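Local coordinates for protein DyP (Bjerkandera adusta, PDB 3MM3) that probably acts as a heme-dependent peroxidase that decolorises dyes, using a heme b cofactor, here with cyanide bound at the iron, at residues D14-M19 with H326-S331; F220-Q225 with G353-E358; N290-D295 with P314-G319. The protein carries 1 engineered substitution. All coordinates share one frame; numbering follows the deposited sequence.

Contact 1: D14-M19 with H326-S331; sequences DILVGM and HAMRSS. With HEM (protoporphyrin IX containing Fe), chain B; CYN (cyanide ion), chain C.
The segments 14-19 and 326-331 pass without backbone pairing: the nearest CA atoms are 6.1 Å apart for G18 and S330 and 6.9 Å for I15 and M328, so strand side chains bridge the gap. The S330 hydroxyl OG donates a hydrogen bond to D14 OD1 at 2.7 Å, reaching the syn side of the carboxylate about 20° out of its plane; with OG anti to the backbone N (chi1 -165°), the hydroxyl is carried across to that oxygen. The same OD1 accepts the backbone N of M19 at 2.9 Å through its anti lone pair, and OD2 is bonded to the hydroxyl of Y359. M328 lays its CG 3.4 Å from the carbonyl O of I15, and a bend at chi2 brings its CE toward L16. On the strand's other side, one face of the R329 guanidinium lies over heme C3D; NH2 bonds propionate O2A at 2.8 Å, and NH1 the cyanide N at 3.0 Å. Engineered N171 bonds both NH1 and cyanide. The contact thus joins the N-terminal DyP barrel domain to edge strand 328-334 of the C-terminal sheet. Three bonds fix the buried D14 carboxylate and would be expected to favour its ionised form, while R329 serves heme and ligand.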
loop_
_atom_site.group_PDB
_atom_site.type_symbol
_atom_site.label_atom_id
_atom_site.label_comp_id
_atom_site.label_asym_id
_atom_site.label_seq_id
_atom_site.Cartn_x
_atom_site.Cartn_y
_atom_site.Cartn_z
ATOM N N ASP A 14 11.111 -6.179 3.787
ATOM C CA ASP A 14 10.070 -5.432 3.095
ATOM C C ASP A 14 9.329 -4.491 4.038
ATOM O O ASP A 14 8.764 -3.494 3.604
ATOM C CB ASP A 14 9.081 -6.354 2.377
ATOM C CG ASP A 14 8.266 -5.625 1.320
ATOM O OD1 ASP A 14 8.875 -4.925 0.492
ATOM O OD2 ASP A 14 7.021 -5.765 1.322
ATOM N N ILE A 15 9.344 -4.798 5.334
ATOM C CA ILE A 15 8.634 -3.977 6.310
ATOM C C ILE A 15 9.271 -2.595 6.448
ATOM O O ILE A 15 8.573 -1.577 6.427
ATOM C CB ILE A 15 8.640 -4.634 7.716
ATOM C CG1 ILE A 15 7.943 -5.996 7.682
ATOM C CG2 ILE A 15 7.964 -3.700 8.733
ATOM C CD1 ILE A 15 8.222 -6.843 8.922
ATOM N N LEU A 16 10.594 -2.574 6.617
ATOM C CA LEU A 16 11.311 -1.358 6.993
ATOM C C LEU A 16 11.947 -0.648 5.807
ATOM O O LEU A 16 11.939 0.586 5.737
ATOM C CB LEU A 16 12.372 -1.700 8.039
ATOM C CG LEU A 16 13.299 -0.616 8.596
ATOM C CD1 LEU A 16 12.500 0.430 9.358
ATOM C CD2 LEU A 16 14.359 -1.247 9.485
ATOM N N VAL A 17 12.493 -1.417 4.877
ATOM C CA VAL A 17 13.281 -0.856 3.792
ATOM C C VAL A 17 12.489 -0.907 2.491
ATOM O O VAL A 17 12.424 0.085 1.750
ATOM C CB VAL A 17 14.641 -1.593 3.648
ATOM C CG1 VAL A 17 15.453 -1.008 2.487
ATOM C CG2 VAL A 17 15.429 -1.501 4.948
ATOM N N GLY A 18 11.897 -2.063 2.216
ATOM C CA GLY A 18 11.130 -2.270 0.996
ATOM C C GLY A 18 11.956 -2.971 -0.062
ATOM O O GLY A 18 13.100 -2.583 -0.325
ATOM N N MET A 19 11.393 -4.011 -0.671
ATOM C CA MET A 19 12.130 -4.770 -1.687
ATOM C C MET A 19 12.484 -3.938 -2.922
ATOM O O MET A 19 13.591 -4.059 -3.449
ATOM C CB MET A 19 11.377 -6.034 -2.084
ATOM C CG MET A 19 11.315 -7.060 -0.979
ATOM S SD MET A 19 10.517 -8.540 -1.557
ATOM C CE MET A 19 10.645 -9.540 -0.068
ATOM N N HIS A 326 0.595 6.581 10.729
ATOM C CA HIS A 326 1.511 6.352 9.616
ATOM C C HIS A 326 1.718 4.873 9.377
ATOM O O HIS A 326 1.626 4.069 10.306
ATOM C CB HIS A 326 2.845 7.049 9.888
ATOM C CG HIS A 326 2.736 8.534 9.870
ATOM N ND1 HIS A 326 2.689 9.261 8.700
ATOM C CD2 HIS A 326 2.590 9.426 10.877
ATOM C CE1 HIS A 326 2.548 10.543 8.992
ATOM N NE2 HIS A 326 2.489 10.668 10.305
ATOM N N ALA A 327 1.995 4.523 8.125
ATOM C CA ALA A 327 2.255 3.133 7.766
ATOM C C ALA A 327 3.265 3.086 6.626
ATOM O O ALA A 327 3.384 4.037 5.865
ATOM C CB ALA A 327 0.958 2.448 7.360
ATOM N N MET A 328 3.962 1.960 6.500
ATOM C CA MET A 328 4.873 1.722 5.378
ATOM C C MET A 328 4.112 1.070 4.238
ATOM O O MET A 328 3.288 0.184 4.475
ATOM C CB MET A 328 6.011 0.794 5.789
ATOM C CG MET A 328 6.950 1.373 6.828
ATOM S SD MET A 328 7.967 2.722 6.198
ATOM C CE MET A 328 9.198 2.817 7.498
ATOM N N ARG A 329 4.390 1.482 3.005
ATOM C CA ARG A 329 3.730 0.872 1.841
ATOM C C ARG A 329 4.730 0.204 0.919
ATOM O O ARG A 329 5.809 0.747 0.678
ATOM C CB ARG A 329 2.931 1.913 1.059
ATOM C CG ARG A 329 1.722 2.424 1.805
ATOM C CD ARG A 329 1.055 3.614 1.104
ATOM N NE ARG A 329 2.029 4.697 0.952
ATOM C CZ ARG A 329 2.418 5.246 -0.198
ATOM N NH1 ARG A 329 1.865 4.901 -1.362
ATOM N NH2 ARG A 329 3.344 6.198 -0.171
ATOM N N SER A 330 4.367 -0.959 0.377
ATOM C CA SER A 330 5.271 -1.648 -0.558
ATOM C C SER A 330 4.490 -2.307 -1.695
ATOM O O SER A 330 4.573 -3.519 -1.898
ATOM C CB SER A 330 6.177 -2.659 0.178
ATOM O OG SER A 330 7.282 -3.072 -0.632
ATOM N N SER A 331 3.747 -1.491 -2.437
ATOM C CA SER A 331 2.859 -1.995 -3.491
ATOM C C SER A 331 3.533 -2.168 -4.849
ATOM O O SER A 331 4.615 -1.639 -5.097
ATOM C CB SER A 331 1.646 -1.084 -3.616
ATOM O OG SER A 331 1.051 -0.889 -2.342
HETATM C CHA HEM B . 0.012 7.722 -1.834
HETATM C CHB HEM B . -2.062 5.589 -5.634
HETATM C CHC HEM B . -4.653 2.804 -2.658
HETATM C CHD HEM B . -2.684 4.989 1.156
HETATM C C1A HEM B . -0.343 7.414 -3.116
HETATM C C2A HEM B . 0.168 8.052 -4.305
HETATM C C3A HEM B . -0.414 7.469 -5.354
HETATM C C4A HEM B . -1.289 6.433 -4.867
HETATM C CMA HEM B . -0.204 7.796 -6.842
HETATM C CAA HEM B . 1.174 9.226 -4.312
HETATM C CBA HEM B . 2.622 8.794 -4.059
HETATM C CGA HEM B . 3.061 9.037 -2.632
HETATM O O1A HEM B . 2.688 10.082 -2.059
HETATM O O2A HEM B . 3.807 8.222 -2.077
HETATM C C1B HEM B . -2.937 4.640 -5.170
HETATM C C2B HEM B . -3.698 3.719 -5.983
HETATM C C3B HEM B . -4.408 2.942 -5.159
HETATM C C4B HEM B . -4.100 3.347 -3.796
HETATM C CMB HEM B . -3.675 3.697 -7.524
HETATM C CAB HEM B . -5.377 1.801 -5.520
HETATM C CBB HEM B . -5.275 1.091 -6.650
HETATM C C1C HEM B . -4.391 3.194 -1.368
HETATM C C2C HEM B . -5.064 2.694 -0.186
HETATM C C3C HEM B . -4.518 3.319 0.880
HETATM C C4C HEM B . -3.500 4.212 0.384
HETATM C CMC HEM B . -6.173 1.617 -0.214
HETATM C CAC HEM B . -4.852 3.154 2.377
HETATM C CBC HEM B . -6.097 2.921 2.789
HETATM C C1D HEM B . -1.731 5.852 0.694
HETATM C C2D HEM B . -0.835 6.584 1.543
HETATM C C3D HEM B . -0.013 7.434 0.625
HETATM C C4D HEM B . -0.489 7.141 -0.698
HETATM C CMD HEM B . -0.697 6.532 3.075
HETATM C CAD HEM B . 1.082 8.406 1.058
HETATM C CBD HEM B . 0.393 9.677 1.548
HETATM C CGD HEM B . 1.380 10.654 2.141
HETATM O O1D HEM B . 1.337 11.851 1.759
HETATM O O2D HEM B . 2.204 10.261 2.999
HETATM N NA HEM B . -1.215 6.422 -3.497
HETATM N NB HEM B . -3.196 4.395 -3.826
HETATM N NC HEM B . -3.462 4.135 -0.992
HETATM N ND HEM B . -1.497 6.186 -0.642
HETATM FE FE HEM B . -2.374 5.292 -2.243
HETATM C C CYN C . -0.966 3.804 -2.331
HETATM N N CYN C . -0.189 2.971 -2.479
#

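Contact 2: F220-Q225 with G353-E358; sequences FRHFQQ and GLLFVE. With HEM (protoporphyrin IX containing Fe), chain B; CYN (cyanide ion), chain C.
F220-Q225 and G353-E358 run antiparallel, R221 facing F356 and F223 facing L354 as hydrogen-bonded pairs; the strand axes approach to 4.7 Å at 167°. Four backbone bonds of 2.9 to 3.0 Å, R221 N to F356 O, F356 N to R221 O, F223 N to L354 O and L354 N to F223 O, lock this register. CA-H...O contacts extend it, F220 CA to F356 O and G353 CA to F223 O.

The face carrying R221, F223, L354 and F356 turns to the heme. F223 points its edge toward the face of F356 in an offset edge-to-face pair, centroids 5.7 Å apart and planes at 61°. F356 has CG anti to the backbone N (chi1 172°), which sends its ring to the porphyrin, CE1 3.4 Å from C1C, with its rim at the cyanide N. On the other face F220 lies alongside L355 and sets its rim against CG2 of V357.

At the Q225 end a water donates to both Q225 OE1 (2.7 Å) and G353 O, while Q225 NE2 bonds E165. The R221 guanidinium pairs with D103.

These are the central strands of a ferredoxin-like sheet, ordered 328-334, 353-360, 216-225, 420-430, one face of which walls the heme. F367 of helix 367-375 packs on R221, F356 and E358; on the face carrying F220 and L355, F26 and F28 of strand 23-31 meet the F220 ring.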
loop_
_atom_site.group_PDB
_atom_site.type_symbol
_atom_site.label_atom_id
_atom_site.label_comp_id
_atom_site.label_asym_id
_atom_site.label_seq_id
_atom_site.Cartn_x
_atom_site.Cartn_y
_atom_site.Cartn_z
ATOM N N PHE A 220 -2.875 -6.617 3.081
ATOM C CA PHE A 220 -2.755 -6.878 1.663
ATOM C C PHE A 220 -4.106 -6.624 1.003
ATOM O O PHE A 220 -5.147 -7.044 1.523
ATOM C CB PHE A 220 -2.303 -8.319 1.390
ATOM C CG PHE A 220 -2.272 -8.652 -0.077
ATOM C CD1 PHE A 220 -1.183 -8.264 -0.855
ATOM C CD2 PHE A 220 -3.340 -9.296 -0.695
ATOM C CE1 PHE A 220 -1.158 -8.525 -2.212
ATOM C CE2 PHE A 220 -3.305 -9.556 -2.055
ATOM C CZ PHE A 220 -2.214 -9.167 -2.806
ATOM N N ARG A 221 -4.094 -5.930 -0.134
ATOM C CA ARG A 221 -5.312 -5.705 -0.929
ATOM C C ARG A 221 -5.025 -5.954 -2.393
ATOM O O ARG A 221 -4.025 -5.472 -2.929
ATOM C CB ARG A 221 -5.848 -4.278 -0.778
ATOM C CG ARG A 221 -6.098 -3.834 0.656
ATOM C CD ARG A 221 -7.468 -4.291 1.136
ATOM N NE ARG A 221 -8.527 -3.361 0.746
ATOM C CZ ARG A 221 -9.821 -3.662 0.665
ATOM N NH1 ARG A 221 -10.274 -4.897 0.901
ATOM N NH2 ARG A 221 -10.680 -2.711 0.346
ATOM N N HIS A 222 -5.901 -6.720 -3.026
ATOM C CA HIS A 222 -5.846 -6.951 -4.455
ATOM C C HIS A 222 -6.839 -6.004 -5.128
ATOM O O HIS A 222 -8.046 -6.200 -5.018
ATOM C CB HIS A 222 -6.198 -8.418 -4.734
ATOM C CG HIS A 222 -6.210 -8.773 -6.184
ATOM N ND1 HIS A 222 -6.740 -9.956 -6.651
ATOM C CD2 HIS A 222 -5.777 -8.096 -7.272
ATOM C CE1 HIS A 222 -6.616 -10.000 -7.965
ATOM N NE2 HIS A 222 -6.046 -8.878 -8.368
ATOM N N PHE A 223 -6.331 -4.979 -5.815
ATOM C CA PHE A 223 -7.207 -4.014 -6.484
ATOM C C PHE A 223 -7.156 -4.184 -7.981
ATOM O O PHE A 223 -6.076 -4.168 -8.559
ATOM C CB PHE A 223 -6.748 -2.582 -6.199
ATOM C CG PHE A 223 -6.866 -2.159 -4.761
ATOM C CD1 PHE A 223 -8.091 -2.198 -4.090
ATOM C CD2 PHE A 223 -5.753 -1.660 -4.090
ATOM C CE1 PHE A 223 -8.191 -1.778 -2.771
ATOM C CE2 PHE A 223 -5.850 -1.226 -2.770
ATOM C CZ PHE A 223 -7.070 -1.275 -2.116
ATOM N N GLN A 224 -8.316 -4.336 -8.614
ATOM C CA GLN A 224 -8.403 -4.229 -10.064
ATOM C C GLN A 224 -8.677 -2.768 -10.419
ATOM O O GLN A 224 -9.527 -2.141 -9.799
ATOM C CB GLN A 224 -9.509 -5.140 -10.597
ATOM C CG GLN A 224 -9.652 -5.072 -12.108
ATOM C CD GLN A 224 -10.452 -6.207 -12.709
ATOM O OE1 GLN A 224 -10.870 -7.137 -12.016
ATOM N NE2 GLN A 224 -10.660 -6.138 -14.020
ATOM N N GLN A 225 -7.955 -2.243 -11.404
ATOM C CA GLN A 225 -8.123 -0.851 -11.825
ATOM C C GLN A 225 -8.763 -0.760 -13.190
ATOM O O GLN A 225 -8.444 -1.547 -14.092
ATOM C CB GLN A 225 -6.778 -0.120 -11.833
ATOM C CG GLN A 225 -6.300 0.214 -10.413
ATOM C CD GLN A 225 -4.891 0.748 -10.361
ATOM O OE1 GLN A 225 -3.953 0.004 -10.087
ATOM N NE2 GLN A 225 -4.728 2.042 -10.621
ATOM N N GLY A 353 -4.070 -3.842 -12.328
ATOM C CA GLY A 353 -4.345 -3.143 -11.077
ATOM C C GLY A 353 -3.142 -3.001 -10.189
ATOM O O GLY A 353 -2.020 -2.816 -10.670
ATOM N N LEU A 354 -3.386 -3.097 -8.887
ATOM C CA LEU A 354 -2.365 -2.850 -7.881
ATOM C C LEU A 354 -2.412 -3.950 -6.838
ATOM O O LEU A 354 -3.480 -4.274 -6.327
ATOM C CB LEU A 354 -2.571 -1.488 -7.197
ATOM C CG LEU A 354 -1.409 -0.983 -6.325
ATOM C CD1 LEU A 354 -0.167 -0.682 -7.188
ATOM C CD2 LEU A 354 -1.816 0.254 -5.563
ATOM N N LEU A 355 -1.252 -4.526 -6.548
ATOM C CA LEU A 355 -1.096 -5.418 -5.410
ATOM C C LEU A 355 -0.575 -4.545 -4.280
ATOM O O LEU A 355 0.595 -4.158 -4.255
ATOM C CB LEU A 355 -0.125 -6.573 -5.739
ATOM C CG LEU A 355 -0.508 -7.350 -7.007
ATOM C CD1 LEU A 355 0.526 -8.421 -7.283
ATOM C CD2 LEU A 355 -1.905 -7.975 -6.906
ATOM N N PHE A 356 -1.478 -4.206 -3.368
ATOM C CA PHE A 356 -1.238 -3.182 -2.361
ATOM C C PHE A 356 -0.827 -3.811 -1.037
ATOM O O PHE A 356 -1.436 -4.778 -0.574
ATOM C CB PHE A 356 -2.510 -2.351 -2.227
ATOM C CG PHE A 356 -2.504 -1.365 -1.096
ATOM C CD1 PHE A 356 -2.145 -0.038 -1.315
ATOM C CD2 PHE A 356 -2.917 -1.753 0.183
ATOM C CE1 PHE A 356 -2.169 0.887 -0.261
ATOM C CE2 PHE A 356 -2.953 -0.838 1.236
ATOM C CZ PHE A 356 -2.586 0.491 1.014
ATOM N N VAL A 357 0.201 -3.224 -0.432
ATOM C CA VAL A 357 0.792 -3.746 0.788
ATOM C C VAL A 357 1.031 -2.576 1.732
ATOM O O VAL A 357 1.708 -1.611 1.375
ATOM C CB VAL A 357 2.141 -4.449 0.452
ATOM C CG1 VAL A 357 2.887 -4.843 1.696
ATOM C CG2 VAL A 357 1.919 -5.681 -0.419
ATOM N N GLU A 358 0.479 -2.661 2.935
ATOM C CA GLU A 358 0.719 -1.628 3.940
ATOM C C GLU A 358 1.051 -2.291 5.278
ATOM O O GLU A 358 0.337 -3.200 5.713
ATOM C CB GLU A 358 -0.497 -0.715 4.046
ATOM C CG GLU A 358 -0.231 0.575 4.744
ATOM C CD GLU A 358 -1.309 1.633 4.509
ATOM O OE1 GLU A 358 -2.481 1.286 4.293
ATOM O OE2 GLU A 358 -0.981 2.842 4.549
HETATM C CHA HEM B . 0.012 7.722 -1.834
HETATM C CHB HEM B . -2.062 5.589 -5.634
HETATM C CHC HEM B . -4.653 2.804 -2.658
HETATM C CHD HEM B . -2.684 4.989 1.156
HETATM C C1A HEM B . -0.343 7.414 -3.116
HETATM C C2A HEM B . 0.168 8.052 -4.305
HETATM C C3A HEM B . -0.414 7.469 -5.354
HETATM C C4A HEM B . -1.289 6.433 -4.867
HETATM C CMA HEM B . -0.204 7.796 -6.842
HETATM C CAA HEM B . 1.174 9.226 -4.312
HETATM C CBA HEM B . 2.622 8.794 -4.059
HETATM C CGA HEM B . 3.061 9.037 -2.632
HETATM O O1A HEM B . 2.688 10.082 -2.059
HETATM O O2A HEM B . 3.807 8.222 -2.077
HETATM C C1B HEM B . -2.937 4.640 -5.170
HETATM C C2B HEM B . -3.698 3.719 -5.983
HETATM C C3B HEM B . -4.408 2.942 -5.159
HETATM C C4B HEM B . -4.100 3.347 -3.796
HETATM C CMB HEM B . -3.675 3.697 -7.524
HETATM C CAB HEM B . -5.377 1.801 -5.520
HETATM C CBB HEM B . -5.275 1.091 -6.650
HETATM C C1C HEM B . -4.391 3.194 -1.368
HETATM C C2C HEM B . -5.064 2.694 -0.186
HETATM C C3C HEM B . -4.518 3.319 0.880
HETATM C C4C HEM B . -3.500 4.212 0.384
HETATM C CMC HEM B . -6.173 1.617 -0.214
HETATM C CAC HEM B . -4.852 3.154 2.377
HETATM C CBC HEM B . -6.097 2.921 2.789
HETATM C C1D HEM B . -1.731 5.852 0.694
HETATM C C2D HEM B . -0.835 6.584 1.543
HETATM C C3D HEM B . -0.013 7.434 0.625
HETATM C C4D HEM B . -0.489 7.141 -0.698
HETATM C CMD HEM B . -0.697 6.532 3.075
HETATM C CAD HEM B . 1.082 8.406 1.058
HETATM C CBD HEM B . 0.393 9.677 1.548
HETATM C CGD HEM B . 1.380 10.654 2.141
HETATM O O1D HEM B . 1.337 11.851 1.759
HETATM O O2D HEM B . 2.204 10.261 2.999
HETATM N NA HEM B . -1.215 6.422 -3.497
HETATM N NB HEM B . -3.196 4.395 -3.826
HETATM N NC HEM B . -3.462 4.135 -0.992
HETATM N ND HEM B . -1.497 6.186 -0.642
HETATM FE FE HEM B . -2.374 5.292 -2.243
HETATM C C CYN C . -0.966 3.804 -2.331
HETATM N N CYN C . -0.189 2.971 -2.479
HETATM O O HOH W 1 -1.347 -0.028 -10.702
#

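Contact 3: N290-D295 with P314-G319; sequences NFDYSD and PRQDLG. With HEM (protoporphyrin IX containing Fe), chain B.
Heme propionate oxygen O1D is gripped by R315 NH2, 2.9 Å away with a nearly straight N-H...O angle of 167°, and by a water at 2.8 Å that also meets R315 NE and, at 2.7 Å, the hydroxyl OH of Y293. The arginine chain is extended from CG to NE, which carries the guanidinium along F291 to the propionate. F291 supplies a platform: its CG sits between the backbone N and the carbonyl carbon (chi1 66°), and its ring lies flat on the guanidinium with planes 9° apart and R315 CZ 3.9 Å from the ring centroid, a cation-pi stack. NH1 also donates to F291 O at 2.9 Å, from a position tilted off the carbonyl plane, and NH2 has a further partner in N289 OD1. One ring and several acceptors therefore restrict the guanidinium's rotation.

Y293 crosses R315 obliquely and points its rim, at CD2, toward P314 O. The backbones are joined by Q316 N to D292 O at 3.0 Å. D292 OD1 takes both S294 N, as an Asx turn, and S294 OG at 2.7 Å, two bonds that fix the D292 carboxylate against the turn; the CG of Q316 packs on it.

The loop 290-295 and the 3-10 turn 316-318 bracket helix 308-312, which carries the axial iron ligand H308: Y293 packs on V309 and R310, D317 forms salt bridges to R310 and K384, and W374 of helix 367-375 covers P314.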
loop_
_atom_site.group_PDB
_atom_site.type_symbol
_atom_site.label_atom_id
_atom_site.label_comp_id
_atom_site.label_asym_id
_atom_site.label_seq_id
_atom_site.Cartn_x
_atom_site.Cartn_y
_atom_site.Cartn_z
ATOM N N ASN A 290 8.084 17.952 0.902
ATOM C CA ASN A 290 8.253 19.102 1.781
ATOM C C ASN A 290 7.049 20.045 1.733
ATOM O O ASN A 290 7.132 21.195 1.283
ATOM C CB ASN A 290 9.558 19.830 1.440
ATOM C CG ASN A 290 9.985 20.805 2.517
ATOM O OD1 ASN A 290 9.452 20.806 3.627
ATOM N ND2 ASN A 290 10.950 21.656 2.183
ATOM N N PHE A 291 5.925 19.544 2.233
ATOM C CA PHE A 291 4.668 20.276 2.268
ATOM C C PHE A 291 3.827 19.707 3.395
ATOM O O PHE A 291 4.045 18.565 3.828
ATOM C CB PHE A 291 3.927 20.183 0.913
ATOM C CG PHE A 291 3.455 18.786 0.558
ATOM C CD1 PHE A 291 2.163 18.365 0.880
ATOM C CD2 PHE A 291 4.310 17.893 -0.075
ATOM C CE1 PHE A 291 1.731 17.080 0.557
ATOM C CE2 PHE A 291 3.889 16.598 -0.390
ATOM C CZ PHE A 291 2.598 16.194 -0.080
ATOM N N ASP A 292 2.870 20.488 3.870
ATOM C CA ASP A 292 2.035 20.032 4.978
ATOM C C ASP A 292 0.599 20.549 4.965
ATOM O O ASP A 292 -0.109 20.412 5.958
ATOM C CB ASP A 292 2.710 20.350 6.328
ATOM C CG ASP A 292 2.910 21.830 6.559
ATOM O OD1 ASP A 292 2.416 22.653 5.765
ATOM O OD2 ASP A 292 3.570 22.171 7.566
ATOM N N TYR A 293 0.190 21.136 3.837
ATOM C CA TYR A 293 -1.144 21.748 3.655
ATOM C C TYR A 293 -1.382 23.026 4.448
ATOM O O TYR A 293 -2.481 23.581 4.387
ATOM C CB TYR A 293 -2.310 20.757 3.887
ATOM C CG TYR A 293 -2.140 19.481 3.112
ATOM C CD1 TYR A 293 -2.080 19.499 1.718
ATOM C CD2 TYR A 293 -1.979 18.261 3.768
ATOM C CE1 TYR A 293 -1.877 18.332 1.001
ATOM C CE2 TYR A 293 -1.798 17.078 3.054
ATOM C CZ TYR A 293 -1.739 17.126 1.671
ATOM O OH TYR A 293 -1.535 15.982 0.935
ATOM N N SER A 294 -0.365 23.503 5.170
ATOM C CA SER A 294 -0.541 24.667 6.055
ATOM C C SER A 294 -0.945 25.938 5.317
ATOM O O SER A 294 -1.537 26.838 5.920
ATOM C CB SER A 294 0.706 24.933 6.903
ATOM O OG SER A 294 1.804 25.277 6.091
ATOM N N ASP A 295 -0.647 26.004 4.021
ATOM C CA ASP A 295 -1.050 27.162 3.215
ATOM C C ASP A 295 -2.377 26.951 2.479
ATOM O O ASP A 295 -2.751 27.767 1.636
ATOM C CB ASP A 295 0.064 27.551 2.242
ATOM C CG ASP A 295 1.276 28.163 2.949
ATOM O OD1 ASP A 295 1.198 28.465 4.167
ATOM O OD2 ASP A 295 2.317 28.340 2.279
ATOM N N PRO A 314 -3.049 13.292 6.454
ATOM C CA PRO A 314 -3.604 14.650 6.511
ATOM C C PRO A 314 -2.631 15.753 6.916
ATOM O O PRO A 314 -2.977 16.923 6.781
ATOM C CB PRO A 314 -4.737 14.526 7.538
ATOM C CG PRO A 314 -5.033 13.069 7.594
ATOM C CD PRO A 314 -3.738 12.392 7.391
ATOM N N ARG A 315 -1.437 15.389 7.382
ATOM C CA ARG A 315 -0.425 16.377 7.774
ATOM C C ARG A 315 -1.067 17.446 8.679
ATOM O O ARG A 315 -1.696 17.089 9.679
ATOM C CB ARG A 315 0.304 16.936 6.532
ATOM C CG ARG A 315 0.861 15.813 5.646
ATOM C CD ARG A 315 1.690 16.276 4.470
ATOM N NE ARG A 315 2.019 15.115 3.644
ATOM C CZ ARG A 315 3.194 14.878 3.074
ATOM N NH1 ARG A 315 4.217 15.722 3.215
ATOM N NH2 ARG A 315 3.364 13.758 2.387
ATOM N N GLN A 316 -0.944 18.726 8.339
ATOM C CA GLN A 316 -1.448 19.790 9.218
ATOM C C GLN A 316 -2.970 19.872 9.344
ATOM O O GLN A 316 -3.475 20.579 10.209
ATOM C CB GLN A 316 -0.854 21.153 8.833
ATOM C CG GLN A 316 0.573 21.386 9.322
ATOM C CD GLN A 316 0.701 21.376 10.844
ATOM O OE1 GLN A 316 1.541 20.674 11.393
ATOM N NE2 GLN A 316 -0.151 22.135 11.517
ATOM N N ASP A 317 -3.710 19.127 8.519
ATOM C CA ASP A 317 -5.163 19.058 8.715
ATOM C C ASP A 317 -5.502 18.476 10.084
ATOM O O ASP A 317 -6.582 18.724 10.600
ATOM C CB ASP A 317 -5.862 18.217 7.637
ATOM C CG ASP A 317 -5.976 18.924 6.298
ATOM O OD1 ASP A 317 -5.949 20.174 6.221
ATOM O OD2 ASP A 317 -6.131 18.204 5.301
ATOM N N LEU A 318 -4.579 17.713 10.668
ATOM C CA LEU A 318 -4.781 17.162 12.016
ATOM C C LEU A 318 -4.439 18.154 13.135
ATOM O O LEU A 318 -4.698 17.875 14.311
ATOM C CB LEU A 318 -3.998 15.858 12.205
ATOM C CG LEU A 318 -4.340 14.663 11.312
ATOM C CD1 LEU A 318 -3.496 13.466 11.733
ATOM C CD2 LEU A 318 -5.811 14.290 11.318
ATOM N N GLY A 319 -3.859 19.298 12.774
ATOM C CA GLY A 319 -3.533 20.351 13.737
ATOM C C GLY A 319 -2.085 20.340 14.172
ATOM O O GLY A 319 -1.650 21.219 14.926
HETATM C CHA HEM B . 0.012 7.722 -1.834
HETATM C CHB HEM B . -2.062 5.589 -5.634
HETATM C CHC HEM B . -4.653 2.804 -2.658
HETATM C CHD HEM B . -2.684 4.989 1.156
HETATM C C1A HEM B . -0.343 7.414 -3.116
HETATM C C2A HEM B . 0.168 8.052 -4.305
HETATM C C3A HEM B . -0.414 7.469 -5.354
HETATM C C4A HEM B . -1.289 6.433 -4.867
HETATM C CMA HEM B . -0.204 7.796 -6.842
HETATM C CAA HEM B . 1.174 9.226 -4.312
HETATM C CBA HEM B . 2.622 8.794 -4.059
HETATM C CGA HEM B . 3.061 9.037 -2.632
HETATM O O1A HEM B . 2.688 10.082 -2.059
HETATM O O2A HEM B . 3.807 8.222 -2.077
HETATM C C1B HEM B . -2.937 4.640 -5.170
HETATM C C2B HEM B . -3.698 3.719 -5.983
HETATM C C3B HEM B . -4.408 2.942 -5.159
HETATM C C4B HEM B . -4.100 3.347 -3.796
HETATM C CMB HEM B . -3.675 3.697 -7.524
HETATM C CAB HEM B . -5.377 1.801 -5.520
HETATM C CBB HEM B . -5.275 1.091 -6.650
HETATM C C1C HEM B . -4.391 3.194 -1.368
HETATM C C2C HEM B . -5.064 2.694 -0.186
HETATM C C3C HEM B . -4.518 3.319 0.880
HETATM C C4C HEM B . -3.500 4.212 0.384
HETATM C CMC HEM B . -6.173 1.617 -0.214
HETATM C CAC HEM B . -4.852 3.154 2.377
HETATM C CBC HEM B . -6.097 2.921 2.789
HETATM C C1D HEM B . -1.731 5.852 0.694
HETATM C C2D HEM B . -0.835 6.584 1.543
HETATM C C3D HEM B . -0.013 7.434 0.625
HETATM C C4D HEM B . -0.489 7.141 -0.698
HETATM C CMD HEM B . -0.697 6.532 3.075
HETATM C CAD HEM B . 1.082 8.406 1.058
HETATM C CBD HEM B . 0.393 9.677 1.548
HETATM C CGD HEM B . 1.380 10.654 2.141
HETATM O O1D HEM B . 1.337 11.851 1.759
HETATM O O2D HEM B . 2.204 10.261 2.999
HETATM N NA HEM B . -1.215 6.422 -3.497
HETATM N NB HEM B . -3.196 4.395 -3.826
HETATM N NC HEM B . -3.462 4.135 -0.992
HETATM N ND HEM B . -1.497 6.186 -0.642
HETATM FE FE HEM B . -2.374 5.292 -2.243
HETATM O O HOH W 2 -0.288 14.004 2.374
#

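How the contacts relate
Contacts 1 and 2 are buried near the centre of the chain and share one sheet: strand 328-334 pairs with 353-360, S330 N meeting V357 O at 2.9 Å and S331 OG meeting V357 N at 3.1 Å. Contact 2 is true strand pairing with aromatic and apolar cover, whereas contact 1 joins the sheet to a short N-terminal helix through a buried carboxylate. Contact 3, a partly buried meeting of a loop and a 3-10 turn with its centre about 23 Å from that of contact 1, relies on water, arginine stacking and turn bonds. All three touch the heme: contacts 1 and 3 each send an arginine to a propionate, and contacts 1 and 2 also meet the cyanide.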